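Local structure of thrombospondin related anonymous protein (4F1J) at residues Thr92-Ser95 with Asp96-Gln100; Asp123-Pro126 with Asp127-Asp131; Arg137-Asp141 with Arg142-Ile146; Gln153-Val157 with Ala158-Phe162. The protein is a Plasmodium falciparum surface adhesin that probably mediates attachment through its von Willebrand factor A domain, the part present here, which binds magnesium. All blocks are in the same frame, centred on the assembly; numbering follows the deposited sequence. Where two conformers were deposited one is given.

Contact 1 of 4, residues Thr92-Ser95 with Asp96-Gln100. With MG (magnesium ion), chain H.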
loop_
_atom_site.group_PDB
_atom_site.type_symbol
_atom_site.label_atom_id
_atom_site.label_comp_id
_atom_site.label_asym_id
_atom_site.label_seq_id
_atom_site.Cartn_x
_atom_site.Cartn_y
_atom_site.Cartn_z
ATOM N N THR A 92 13.115 7.177 -0.776
ATOM C CA THR A 92 12.185 6.026 -0.781
ATOM C C THR A 92 12.468 5.093 0.397
ATOM O O THR A 92 13.005 3.986 0.214
ATOM C CB THR A 92 12.281 5.264 -2.119
ATOM O OG1 THR A 92 12.228 6.206 -3.213
ATOM C CG2 THR A 92 11.177 4.213 -2.260
ATOM N N ASN A 93 12.076 5.547 1.585
ATOM C CA ASN A 93 12.345 4.816 2.816
ATOM C C ASN A 93 11.202 3.825 3.063
ATOM O O ASN A 93 10.431 3.965 4.018
ATOM C CB ASN A 93 12.484 5.795 3.968
ATOM C CG ASN A 93 13.114 5.185 5.218
ATOM O OD1 ASN A 93 13.240 3.974 5.372
ATOM N ND2 ASN A 93 13.473 6.052 6.131
ATOM N N LEU A 94 11.127 2.814 2.204
ATOM C CA LEU A 94 10.130 1.747 2.351
ATOM C C LEU A 94 10.313 1.007 3.665
ATOM O O LEU A 94 9.329 0.614 4.303
ATOM C CB LEU A 94 10.213 0.742 1.199
ATOM C CG LEU A 94 9.215 -0.431 1.277
ATOM C CD1 LEU A 94 7.805 0.084 1.300
ATOM C CD2 LEU A 94 9.441 -1.422 0.127
ATOM N N SER A 95 11.555 0.799 4.083
ATOM C CA SER A 95 11.790 0.017 5.295
ATOM C C SER A 95 11.181 0.695 6.534
ATOM O O SER A 95 10.622 0.005 7.379
ATOM C CB SER A 95 13.281 -0.316 5.459
ATOM O OG SER A 95 14.055 0.863 5.653
ATOM N N ASP A 96 11.213 2.020 6.605
ATOM C CA ASP A 96 10.545 2.748 7.693
ATOM C C ASP A 96 9.011 2.598 7.648
ATOM O O ASP A 96 8.363 2.463 8.691
ATOM C CB ASP A 96 10.911 4.241 7.691
ATOM C CG ASP A 96 10.488 4.940 8.961
ATOM O OD1 ASP A 96 10.785 4.408 10.055
ATOM O OD2 ASP A 96 9.846 6.009 8.898
ATOM N N ALA A 97 8.447 2.669 6.453
ATOM C CA ALA A 97 7.014 2.428 6.271
ATOM C C ALA A 97 6.599 1.028 6.759
ATOM O O ALA A 97 5.577 0.851 7.426
ATOM C CB ALA A 97 6.670 2.571 4.803
ATOM N N LEU A 98 7.355 0.022 6.357
ATOM C CA LEU A 98 7.100 -1.375 6.778
ATOM C C LEU A 98 7.310 -1.536 8.297
ATOM O O LEU A 98 6.567 -2.268 8.975
ATOM C CB LEU A 98 8.012 -2.328 6.003
ATOM C CG LEU A 98 7.756 -2.478 4.504
ATOM C CD1 LEU A 98 8.955 -3.222 3.853
ATOM C CD2 LEU A 98 6.415 -3.195 4.243
ATOM N N LEU A 99 8.326 -0.863 8.823
ATOM C CA LEU A 99 8.558 -0.827 10.272
ATOM C C LEU A 99 7.322 -0.329 11.052
ATOM O O LEU A 99 6.983 -0.855 12.107
ATOM C CB LEU A 99 9.773 0.032 10.604
ATOM C CG LEU A 99 10.074 0.266 12.098
ATOM C CD1 LEU A 99 10.249 -1.043 12.847
ATOM C CD2 LEU A 99 11.309 1.131 12.191
ATOM N N GLN A 100 6.626 0.670 10.529
ATOM C CA GLN A 100 5.437 1.201 11.234
ATOM C C GLN A 100 4.354 0.145 11.305
ATOM O O GLN A 100 3.649 0.039 12.322
ATOM C CB GLN A 100 4.907 2.455 10.566
ATOM C CG GLN A 100 5.925 3.605 10.491
ATOM C CD GLN A 100 6.733 3.794 11.754
ATOM O OE1 GLN A 100 6.179 4.010 12.842
ATOM N NE2 GLN A 100 8.054 3.671 11.644
HETATM MG MG MG H . 15.389 0.970 7.336
HETATM O O HOH W 1 15.045 3.070 7.001
HETATM O O HOH W 2 13.858 0.845 8.633
HETATM O O HOH W 3 16.593 1.345 8.999
HETATM O O HOH W 4 16.835 1.167 5.957
#

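Contact 2 of 4, residues Asp123-Pro126 with Asp127-Asp131. With MG (magnesium ion), chain C; MG (magnesium ion), chain H; EDO (1,2-ethanediol), chain O.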
loop_
_atom_site.group_PDB
_atom_site.type_symbol
_atom_site.label_atom_id
_atom_site.label_comp_id
_atom_site.label_asym_id
_atom_site.label_seq_id
_atom_site.Cartn_x
_atom_site.Cartn_y
_atom_site.Cartn_z
ATOM N N ASP A 123 6.814 4.158 -6.996
ATOM C CA ASP A 123 7.383 4.450 -8.325
ATOM C C ASP A 123 8.904 4.248 -8.362
ATOM O O ASP A 123 9.572 4.737 -9.280
ATOM C CB ASP A 123 7.040 5.879 -8.734
ATOM C CG ASP A 123 8.018 6.914 -8.215
ATOM O OD1 ASP A 123 8.593 6.749 -7.092
ATOM O OD2 ASP A 123 8.155 7.936 -8.916
ATOM N N GLY A 124 9.439 3.559 -7.363
ATOM C CA GLY A 124 10.887 3.400 -7.248
ATOM C C GLY A 124 11.315 2.134 -6.545
ATOM O O GLY A 124 10.514 1.238 -6.261
ATOM N N ILE A 125 12.621 2.083 -6.300
ATOM C CA ILE A 125 13.267 1.020 -5.572
ATOM C C ILE A 125 13.587 1.530 -4.150
ATOM O O ILE A 125 14.016 2.684 -3.984
ATOM C CB ILE A 125 14.565 0.610 -6.303
ATOM C CG1 ILE A 125 14.241 0.076 -7.713
ATOM C CG2 ILE A 125 15.291 -0.462 -5.519
ATOM C CD1 ILE A 125 15.368 0.255 -8.682
ATOM N N PRO A 126 13.424 0.680 -3.127
ATOM C CA PRO A 126 13.741 1.136 -1.793
ATOM C C PRO A 126 15.203 1.567 -1.647
ATOM O O PRO A 126 16.090 0.996 -2.285
ATOM C CB PRO A 126 13.491 -0.098 -0.917
ATOM C CG PRO A 126 12.658 -0.974 -1.729
ATOM C CD PRO A 126 12.959 -0.720 -3.136
ATOM N N ASP A 127 15.431 2.561 -0.802
ATOM C CA ASP A 127 16.793 3.038 -0.553
ATOM C C ASP A 127 17.663 1.951 0.041
ATOM O O ASP A 127 18.880 1.916 -0.212
ATOM C CB ASP A 127 16.746 4.278 0.295
ATOM C CG ASP A 127 16.103 5.468 -0.450
ATOM O OD1 ASP A 127 16.236 5.623 -1.688
ATOM O OD2 ASP A 127 15.449 6.233 0.225
ATOM N N SER A 128 17.037 1.044 0.794
ATOM C CA SER A 128 17.711 -0.143 1.320
ATOM C C SER A 128 16.887 -1.384 1.019
ATOM O O SER A 128 15.956 -1.725 1.754
ATOM C CB SER A 128 17.951 -0.001 2.818
ATOM O OG SER A 128 18.454 -1.209 3.381
ATOM N N ILE A 129 17.252 -2.085 -0.050
ATOM C CA ILE A 129 16.618 -3.370 -0.346
ATOM C C ILE A 129 16.853 -4.361 0.814
ATOM O O ILE A 129 15.927 -5.089 1.196
ATOM C CB ILE A 129 17.021 -3.876 -1.769
ATOM C CG1 ILE A 129 16.340 -2.982 -2.796
ATOM C CG2 ILE A 129 16.628 -5.352 -1.993
ATOM C CD1 ILE A 129 16.866 -3.100 -4.143
ATOM N N GLN A 130 18.047 -4.332 1.402
ATOM C CA GLN A 130 18.356 -5.190 2.552
ATOM C C GLN A 130 17.382 -4.986 3.721
ATOM O O GLN A 130 16.784 -5.976 4.210
ATOM C CB GLN A 130 19.790 -4.966 3.035
ATOM C CG GLN A 130 20.309 -6.035 3.993
ATOM C CD GLN A 130 20.645 -7.350 3.309
ATOM O OE1 GLN A 130 20.965 -7.385 2.119
ATOM N NE2 GLN A 130 20.582 -8.439 4.065
ATOM N N ASP A 131 17.202 -3.743 4.171
ATOM C CA ASP A 131 16.328 -3.494 5.301
ATOM C C ASP A 131 14.856 -3.658 4.939
ATOM O O ASP A 131 14.052 -4.031 5.782
ATOM C CB ASP A 131 16.550 -2.116 5.905
ATOM C CG ASP A 131 16.125 -2.065 7.349
ATOM O OD1 ASP A 131 16.407 -3.056 8.072
ATOM O OD2 ASP A 131 15.501 -1.064 7.755
HETATM MG MG MG C . 10.402 7.469 -6.429
HETATM MG MG MG H . 15.389 0.970 7.336
HETATM C C1 EDO O . 22.130 -2.363 1.290
HETATM O O1 EDO O . 20.818 -2.216 0.738
HETATM C C2 EDO O . 22.516 -1.244 2.281
HETATM O O2 EDO O . 21.443 -0.758 3.112
HETATM O O HOH W 5 11.384 6.595 -7.977
HETATM O O HOH W 6 16.010 4.203 -4.048
HETATM O O HOH W 7 10.311 5.838 -5.049
HETATM O O HOH W 8 12.199 8.084 -5.873
HETATM O O HOH W 1 15.045 3.070 7.001
HETATM O O HOH W 2 13.858 0.845 8.633
#

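Contact 3 of 4, residues Arg137-Asp141 with Arg142-Ile146. With SO4 (sulfate ion), chain F.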
loop_
_atom_site.group_PDB
_atom_site.type_symbol
_atom_site.label_atom_id
_atom_site.label_comp_id
_atom_site.label_asym_id
_atom_site.label_seq_id
_atom_site.Cartn_x
_atom_site.Cartn_y
_atom_site.Cartn_z
ATOM N N ARG A 137 10.291 -9.815 5.803
ATOM C CA ARG A 137 10.369 -11.169 6.406
ATOM C C ARG A 137 9.725 -11.218 7.774
ATOM O O ARG A 137 9.016 -12.171 8.103
ATOM C CB ARG A 137 11.842 -11.604 6.560
ATOM C CG ARG A 137 12.026 -12.867 7.411
ATOM N N LYS A 138 10.012 -10.209 8.583
ATOM C CA LYS A 138 9.498 -10.119 9.940
ATOM C C LYS A 138 7.976 -10.010 9.888
ATOM O O LYS A 138 7.276 -10.615 10.681
ATOM C CB LYS A 138 10.092 -8.943 10.699
ATOM C CG LYS A 138 11.555 -9.132 11.115
ATOM C CD LYS A 138 12.100 -7.943 11.874
ATOM C CE LYS A 138 13.626 -8.058 12.042
ATOM N NZ LYS A 138 14.152 -7.009 12.946
ATOM N N LEU A 139 7.474 -9.225 8.943
ATOM C CA LEU A 139 6.030 -9.141 8.722
ATOM C C LEU A 139 5.449 -10.475 8.255
ATOM O O LEU A 139 4.420 -10.915 8.753
ATOM C CB LEU A 139 5.720 -8.033 7.710
ATOM C CG LEU A 139 6.052 -6.615 8.217
ATOM C CD1 LEU A 139 5.839 -5.614 7.086
ATOM C CD2 LEU A 139 5.216 -6.212 9.422
ATOM N N ASN A 140 6.090 -11.126 7.292
ATOM C CA ASN A 140 5.635 -12.430 6.812
ATOM C C ASN A 140 5.545 -13.454 7.962
ATOM O O ASN A 140 4.586 -14.253 8.037
ATOM C CB ASN A 140 6.577 -12.978 5.718
ATOM C CG ASN A 140 6.467 -12.232 4.386
ATOM O OD1 ASN A 140 5.451 -11.577 4.062
ATOM N ND2 ASN A 140 7.539 -12.312 3.607
ATOM N N ASP A 141 6.519 -13.402 8.873
ATOM C CA ASP A 141 6.555 -14.346 10.014
ATOM C C ASP A 141 5.354 -14.132 10.956
ATOM O O ASP A 141 4.913 -15.035 11.669
ATOM C CB ASP A 141 7.856 -14.196 10.797
ATOM C CG ASP A 141 9.040 -14.876 10.142
ATOM O OD1 ASP A 141 8.895 -15.597 9.123
ATOM O OD2 ASP A 141 10.136 -14.657 10.688
ATOM N N ARG A 142 4.833 -12.910 10.953
ATOM C CA ARG A 142 3.634 -12.572 11.683
ATOM C C ARG A 142 2.365 -12.719 10.826
ATOM O O ARG A 142 1.313 -12.229 11.221
ATOM C CB ARG A 142 3.764 -11.152 12.242
ATOM C CG ARG A 142 4.731 -11.019 13.433
ATOM C CD ARG A 142 4.928 -9.540 13.783
ATOM N NE ARG A 142 5.709 -9.264 14.986
ATOM C CZ ARG A 142 5.201 -9.041 16.199
ATOM N NH1 ARG A 142 3.888 -9.120 16.425
ATOM N NH2 ARG A 142 6.022 -8.781 17.205
ATOM N N GLY A 143 2.446 -13.389 9.668
ATOM C CA GLY A 143 1.272 -13.747 8.886
ATOM C C GLY A 143 0.834 -12.688 7.886
ATOM O O GLY A 143 -0.216 -12.818 7.235
ATOM N N VAL A 144 1.645 -11.647 7.745
ATOM C CA VAL A 144 1.289 -10.525 6.877
ATOM C C VAL A 144 1.558 -10.855 5.407
ATOM O O VAL A 144 2.637 -11.357 5.058
ATOM C CB VAL A 144 2.069 -9.258 7.265
ATOM C CG1 VAL A 144 1.744 -8.115 6.262
ATOM C CG2 VAL A 144 1.773 -8.838 8.739
ATOM N N LYS A 145 0.561 -10.600 4.554
ATOM C CA LYS A 145 0.732 -10.676 3.127
ATOM C C LYS A 145 1.059 -9.266 2.610
ATOM O O LYS A 145 0.537 -8.286 3.129
ATOM C CB LYS A 145 -0.518 -11.230 2.446
ATOM C CG LYS A 145 -0.636 -12.734 2.622
ATOM C CD LYS A 145 -1.665 -13.385 1.724
ATOM C CE LYS A 145 -1.589 -14.921 1.860
ATOM N NZ LYS A 145 -2.842 -15.651 1.466
ATOM N N ILE A 146 1.895 -9.207 1.584
ATOM C CA ILE A 146 2.352 -7.934 1.020
ATOM C C ILE A 146 2.049 -7.901 -0.465
ATOM O O ILE A 146 2.353 -8.848 -1.180
ATOM C CB ILE A 146 3.869 -7.732 1.247
ATOM C CG1 ILE A 146 4.216 -7.814 2.765
ATOM C CG2 ILE A 146 4.330 -6.381 0.606
ATOM C CD1 ILE A 146 5.743 -7.760 3.077
HETATM S S SO4 F . 9.347 -8.823 15.489
HETATM O O1 SO4 F . 8.756 -9.141 14.196
HETATM O O2 SO4 F . 8.721 -7.629 16.052
HETATM O O3 SO4 F . 9.154 -9.928 16.415
HETATM O O4 SO4 F . 10.783 -8.625 15.318
#

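Contact 4 of 4, residues Gln153-Val157 with Ala158-Phe162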
loop_
_atom_site.group_PDB
_atom_site.type_symbol
_atom_site.label_atom_id
_atom_site.label_comp_id
_atom_site.label_asym_id
_atom_site.label_seq_id
_atom_site.Cartn_x
_atom_site.Cartn_y
_atom_site.Cartn_z
ATOM N N GLN A 153 8.595 4.097 -14.855
ATOM C CA GLN A 153 9.822 3.469 -15.322
ATOM C C GLN A 153 10.932 3.301 -14.287
ATOM O O GLN A 153 11.954 2.682 -14.585
ATOM C CB GLN A 153 10.353 4.249 -16.530
ATOM C CG GLN A 153 9.486 4.123 -17.762
ATOM C CD GLN A 153 9.490 2.715 -18.328
ATOM N N GLY A 154 10.738 3.816 -13.077
ATOM C CA GLY A 154 11.761 3.778 -12.049
ATOM C C GLY A 154 11.736 2.568 -11.127
ATOM O O GLY A 154 12.614 2.439 -10.276
ATOM N N ILE A 155 10.749 1.689 -11.303
ATOM C CA ILE A 155 10.598 0.504 -10.480
ATOM C C ILE A 155 11.548 -0.594 -10.943
ATOM O O ILE A 155 12.067 -0.572 -12.082
ATOM C CB ILE A 155 9.149 -0.055 -10.494
ATOM C CG1 ILE A 155 8.675 -0.359 -11.924
ATOM C CG2 ILE A 155 8.172 0.926 -9.834
ATOM C CD1 ILE A 155 7.346 -1.144 -11.987
ATOM N N ASN A 156 11.758 -1.563 -10.059
ATOM C CA ASN A 156 12.393 -2.800 -10.422
ATOM C C ASN A 156 11.418 -3.962 -10.220
ATOM O O ASN A 156 11.027 -4.282 -9.109
ATOM C CB ASN A 156 13.676 -3.040 -9.633
ATOM C CG ASN A 156 14.432 -4.231 -10.151
ATOM O OD1 ASN A 156 14.279 -5.348 -9.658
ATOM N ND2 ASN A 156 15.153 -4.026 -11.244
ATOM N N VAL A 157 11.018 -4.573 -11.317
ATOM C CA VAL A 157 10.014 -5.633 -11.276
ATOM C C VAL A 157 10.462 -6.848 -10.452
ATOM O O VAL A 157 9.688 -7.381 -9.649
ATOM C CB VAL A 157 9.611 -6.042 -12.700
ATOM C CG1 VAL A 157 8.715 -7.271 -12.690
ATOM C CG2 VAL A 157 8.963 -4.873 -13.406
ATOM N N ALA A 158 11.706 -7.292 -10.653
ATOM C CA ALA A 158 12.252 -8.429 -9.912
ATOM C C ALA A 158 12.146 -8.179 -8.408
ATOM O O ALA A 158 11.661 -9.033 -7.652
ATOM C CB ALA A 158 13.716 -8.660 -10.313
ATOM N N PHE A 159 12.568 -6.997 -7.972
ATOM C CA PHE A 159 12.520 -6.723 -6.548
ATOM C C PHE A 159 11.089 -6.683 -6.024
ATOM O O PHE A 159 10.817 -7.184 -4.944
ATOM C CB PHE A 159 13.200 -5.418 -6.163
ATOM C CG PHE A 159 12.946 -5.050 -4.753
ATOM C CD1 PHE A 159 13.680 -5.651 -3.739
ATOM C CD2 PHE A 159 11.873 -4.218 -4.409
ATOM C CE1 PHE A 159 13.421 -5.356 -2.425
ATOM C CE2 PHE A 159 11.620 -3.937 -3.115
ATOM C CZ PHE A 159 12.392 -4.516 -2.106
ATOM N N ASN A 160 10.180 -6.054 -6.765
ATOM C CA ASN A 160 8.790 -6.012 -6.313
ATOM C C ASN A 160 8.203 -7.424 -6.180
ATOM O O ASN A 160 7.502 -7.732 -5.223
ATOM C CB ASN A 160 7.945 -5.201 -7.278
ATOM C CG ASN A 160 8.307 -3.721 -7.300
ATOM O OD1 ASN A 160 8.910 -3.179 -6.374
ATOM N ND2 ASN A 160 7.951 -3.073 -8.391
ATOM N N ARG A 161 8.488 -8.279 -7.161
ATOM C CA ARG A 161 8.025 -9.655 -7.146
ATOM C C ARG A 161 8.619 -10.445 -5.984
ATOM O O ARG A 161 7.875 -11.151 -5.308
ATOM C CB ARG A 161 8.284 -10.305 -8.506
ATOM C CG ARG A 161 7.320 -9.786 -9.592
ATOM C CD ARG A 161 7.653 -10.334 -10.976
ATOM N NE ARG A 161 7.460 -11.776 -11.001
ATOM C CZ ARG A 161 6.407 -12.413 -11.520
ATOM N NH1 ARG A 161 5.441 -11.775 -12.167
ATOM N NH2 ARG A 161 6.353 -13.724 -11.428
ATOM N N PHE A 162 9.924 -10.275 -5.728
ATOM C CA PHE A 162 10.609 -10.921 -4.592
ATOM C C PHE A 162 9.906 -10.482 -3.278
ATOM O O PHE A 162 9.560 -11.313 -2.415
ATOM C CB PHE A 162 12.101 -10.506 -4.479
ATOM C CG PHE A 162 13.073 -11.189 -5.424
ATOM C CD1 PHE A 162 13.172 -12.576 -5.500
ATOM C CD2 PHE A 162 14.017 -10.413 -6.134
ATOM C CE1 PHE A 162 14.123 -13.185 -6.329
ATOM C CE2 PHE A 162 14.979 -11.011 -6.968
ATOM C CZ PHE A 162 15.031 -12.396 -7.061
HETATM O O HOH W 9 10.482 -1.224 -7.558
#

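Contact 1 of 4, residues Thr92-Ser95 with Asp96-Gln100
The amide of N93 and the carboxylate of D96 cross where helix 94-106 begins, their planes turned 37° apart. N93 is the N-cap: its OD1 accepts from D96 N at 3.1 Å, the donor standing well above the carbonyl plane instead of on a lone pair. With chi1 at -165° the amide swings to the carbonyl side of its own backbone, which brings OD1 over the first turn and lays it 3.3 Å from D96 CB. Asparagine suits this place because it both accepts and donates: ND2 is given to N56 O, while the carboxylate of D96 leads away from N93 and takes A58 N with OD2. On another side of the helix, L94 and L98, one turn apart, slant across each other with L94 CG 3.8 Å from L98 CD1. In the backbone, L98 N bonds to L94 O (2.9 Å). L94 packs on S132, and L98 on E135 and L139, of helix 129-141. S95 points away from the following turn. Its chi1 of 65° sets OG between the backbone N and the carbonyl carbon, and that hydroxyl is a direct ligand of a magnesium ion that D131 also binds. A water on the same ion donates to N93 OD1 over 2.6 Å, so this one oxygen accepts from both the helix start and the metal's hydration shell. S95 is therefore a first-shell ligand and N93 a second-shell residue, holding one of the metal's waters; the magnesium probably polarises that water and strengthens its bond to the capping oxygen.

Contact 2 of 4, residues Asp123-Pro126 with Asp127-Asp131
I125 and I129 make the tightest apolar touch of this turn, and P126 lies beside them. CG2 of I125 comes within 3.4 Å of I129 CD1, short for two methyl groups, the two side chains slanting across one another. At 4.1 Å the proline is more relaxed: its CD sits against I129 CG1. A proline fits here because its ring fills a buried spot and fixes phi at -60° just where the loop bends toward the helix. The hydrogen bonds begin with the N-cap of helix 129-141. S128 turns its OG anti to the backbone N (chi1 173°), and this hydroxyl accepts from D131 N at 2.9 Å; a 1,2-ethanediol molecule, probably from the crystallisation liquor, bonds to the same oxygen. One water bridges the segments, donating to I125 O and, over 2.8 Å, to D127 OD1. The other oxygen of D127, OD2, takes T92 N and a salt bridge from R91. Metal bonds lie at both ends. D123 OD1 binds one magnesium ion at 2.1 Å, with S17 and S19 completing its protein ligands, as in the metal-ion-dependent adhesion site of von Willebrand factor A domains. D131 OD2, with S95, holds the second magnesium. The loop thus leads from the end of strand 115-122 into helix 129-141, with F159 of helix 157-163 covering P126 and I129, and with D127 tying it to the residues that precede helix 94-106.

Contact 3 of 4, residues Arg137-Asp141 with Arg142-Ile146
R142 carries the flat group of this helix end, a guanidinium that offers its edge to a sulfate ion lying against the side chain of K138. The sulfur lies in the guanidinium plane, and two nitrogens of that edge share the work. NE donates almost straight to sulfate O1 at 3.2 Å (166°), while NH2 reaches O2 over 3.2 Å and O3 only weakly. An extended chain from CG to NE carries the group out from the helix, past K138 O, and an arginine is well suited to meet an anion with several N-H groups at once. K138 contributes the apolar part of its chain: its CB stands 3.7 Å from sulfate O1. The sulfate probably comes from the crystallisation liquor. Next to R142, helix 129-141 ends in a Schellman motif, the turn that takes the chain of a beta-alpha-beta unit into strand 145-151. V144 N reaches back to L139 O at 3.0 Å, and G143 N bonds to N140 O at 2.8 Å. G143 is the C-prime residue; at its phi of 88° glycine, lacking a side chain, sits without strain next to the carbonyl of R142. The motif brings together two apolar residues, L139 CB resting 3.9 Å from V144 CB. V144 is a beta-branched residue, compact and at home at the approach to a strand; it faces L105 of helix 94-106 as well as Q116 and V118 of the neighbouring strand 115-122.

Contact 4 of 4, residues Gln153-Val157 with Ala158-Phe162
OD1 of N156 takes the amide hydrogen of F159 at 2.9 Å, the N-cap bond of helix 157-163. With CG anti to the backbone N (chi1 -172°), the short side chain carries OD1 over the first turn, where F159 N meets it in the carbonyl plane and on a lone pair. The backbone oxygen of the same residue holds N160 N over 3.1 Å. A water adds a further tie: it accepts from N156 N and probably donates to N160 OD1, 2.8 Å away. N160 in turn crosses I155 at about a right angle, ND2 resting 3.9 Å from I155 CB, and gives that amide nitrogen to the hydroxyl of Y176. The side chains of V157 and R161, one turn apart, lie side by side and point the same way, V157 CG1 3.7 Å from R161 CD. The arginine offers its aliphatic part to the valine, while its nitrogens reach the carbonyls of H167 and G171 in the loop beyond; a bend at chi3 (65°) turns them there. The two asparagines thus divide the work: N156 accepts the F159 amide at the open end of the helix, while N160, through ND2, links the turn to Y176 of strand 176-179.

How the contacts relate
All four contacts lie in the one von Willebrand factor A domain and follow one another along the chain, on helices 94-106, 129-141 (start and end) and 157-163. Centre to centre, contacts 1 and 2 are about 9 Å apart and supply the two protein ligands of a shared magnesium ion; contact 4 is about 10 Å from contact 2, joining it through F159 and N156, and contact 3 about 18 Å. Contact 3 meets contact 1 where L139 packs on L98. Strands 115-122 and 145-151, leading into contacts 2 and 4, are parallel neighbours in the six-stranded mixed sheet. Three contacts thus cap helix starts near the metal-binding end, while contact 3 closes the far end of helix 129-141, its backbone leading into strand 145-151.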